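Local coordinates for protein galactan 1,3-beta-galactosidase (Phanerochaete chrysosporium, PDB 7BYS) that probably hydrolyses beta-1,3-linked galactan from the chain end as a family 43 glycoside hydrolase, and carries a carbohydrate-binding module of the calcium-binding kind, at residues 259-262 and 263-266. Numbering follows the deposited sequence.
Sequences RWRP and SLLG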
# COMPACT_ATOMS: atom_id res chain seq x y z
N ARG A 259 -1.47 2.66 -3.03
CA ARG A 259 -2.55 3.52 -3.51
C ARG A 259 -2.16 3.89 -4.94
O ARG A 259 -1.34 4.79 -5.16
CB ARG A 259 -2.74 4.76 -2.64
CG ARG A 259 -3.79 5.73 -3.22
CD ARG A 259 -4.12 6.84 -2.23
NE ARG A 259 -4.70 6.27 -1.03
CZ ARG A 259 -4.63 6.80 0.19
NH1 ARG A 259 -3.98 7.95 0.40
NH2 ARG A 259 -5.19 6.16 1.20
N TRP A 260 -2.73 3.17 -5.90
CA TRP A 260 -2.36 3.37 -7.30
C TRP A 260 -2.97 4.66 -7.82
O TRP A 260 -4.16 4.92 -7.62
CB TRP A 260 -2.88 2.20 -8.13
CG TRP A 260 -2.26 0.89 -7.78
CD1 TRP A 260 -2.91 -0.19 -7.26
CD2 TRP A 260 -0.89 0.51 -7.92
NE1 TRP A 260 -2.02 -1.22 -7.06
CE2 TRP A 260 -0.77 -0.82 -7.47
CE3 TRP A 260 0.26 1.17 -8.40
CZ2 TRP A 260 0.44 -1.51 -7.46
CZ3 TRP A 260 1.46 0.48 -8.40
CH2 TRP A 260 1.54 -0.85 -7.94
N ARG A 261 -2.15 5.46 -8.49
CA ARG A 261 -2.61 6.71 -9.09
C ARG A 261 -2.35 6.61 -10.59
O ARG A 261 -1.27 6.98 -11.06
CB ARG A 261 -1.87 7.88 -8.47
CG ARG A 261 -2.49 9.19 -8.84
CD ARG A 261 -1.86 10.30 -8.09
NE ARG A 261 -2.46 11.56 -8.50
CZ ARG A 261 -2.17 12.71 -7.93
NH1 ARG A 261 -1.29 12.73 -6.94
NH2 ARG A 261 -2.75 13.83 -8.34
N PRO A 262 -3.31 6.10 -11.38
CA PRO A 262 -3.03 5.82 -12.80
C PRO A 262 -2.53 7.01 -13.61
O PRO A 262 -1.70 6.82 -14.50
CB PRO A 262 -4.36 5.29 -13.34
CG PRO A 262 -5.07 4.78 -12.15
CD PRO A 262 -4.65 5.64 -10.98
N SER A 263 -2.99 8.23 -13.32
CA SER A 263 -2.56 9.39 -14.09
C SER A 263 -1.21 9.94 -13.66
O SER A 263 -0.68 10.83 -14.33
CB SER A 263 -3.62 10.50 -14.03
OG SER A 263 -4.19 10.59 -12.73
N LEU A 264 -0.63 9.43 -12.57
CA LEU A 264 0.65 9.89 -12.06
C LEU A 264 1.24 8.72 -11.27
O LEU A 264 1.39 8.77 -10.04
CB LEU A 264 0.48 11.14 -11.19
CG LEU A 264 1.71 12.02 -11.00
CD1 LEU A 264 2.17 12.63 -12.32
CD2 LEU A 264 1.43 13.10 -9.97
N LEU A 265 1.58 7.66 -12.00
CA LEU A 265 1.90 6.38 -11.37
C LEU A 265 3.10 6.48 -10.44
O LEU A 265 3.14 5.78 -9.42
CB LEU A 265 2.18 5.31 -12.42
CG LEU A 265 0.94 4.57 -12.92
CD1 LEU A 265 1.28 3.74 -14.16
CD2 LEU A 265 0.27 3.72 -11.83
N GLY A 266 4.08 7.32 -10.77
CA GLY A 266 5.23 7.45 -9.91
C GLY A 266 4.93 8.07 -8.57
O GLY A 266 5.77 7.99 -7.67
O HOH W 1 -4.66 11.74 -10.15
O HOH W 2 1.26 7.69 -14.76
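A type I beta turn from Arg261 to Leu264, with Pro262 and Ser263 at its corners, shapes the loop between strands 252-259 and 269-276 in the last blade of the five-bladed propeller typical of family 43. Leu264 N closes it with a 2.9 Å hydrogen bond to Arg261 O. Proline suits the first corner because its ring already fixes the phi angle needed there. The turn runs on into a 3-10 segment that includes Leu265 and Gly266, and here water 2 links the backbone by accepting from Leu265 N at 2.8 Å and donating to Pro262 O at 3.1 Å.

On one flank Arg261 and Leu264 run side by side. With CG anti to the backbone N (chi1 -169°) and the chain extended beyond it, Arg261 carries its guanidinium past the leucine, whose CD2 sits over the centre of one face, 4.1 Å from Arg261 NH1. Water 1 lies in the guanidinium plane at the edge, accepts a hydrogen bond from Arg261 NE at 2.8 Å and shares another with Ser263 OG at 2.9 Å, a short hydroxyl that can meet it at the exposed corner. NH1 forms a salt bridge with Asp382 of the carbohydrate-binding module.

Elsewhere in the loop Leu265 CD2 rests against the turn backbone, 3.7 Å from Arg261 O, and only brushes the buried indole, approaching Trp260 CE3 obliquely at 4.3 Å. Trp260 NE1 is hydrogen-bonded to Gln242, a galactose-binding residue.

The contact thus divides its chemistry: the aliphatic Leu264 covers one guanidinium face, while water 1 at the edge and Asp382 take N-H groups of Arg261, tying the turn to the neighbouring domain, and the indole, touched by Leu265, probably helps position Gln242.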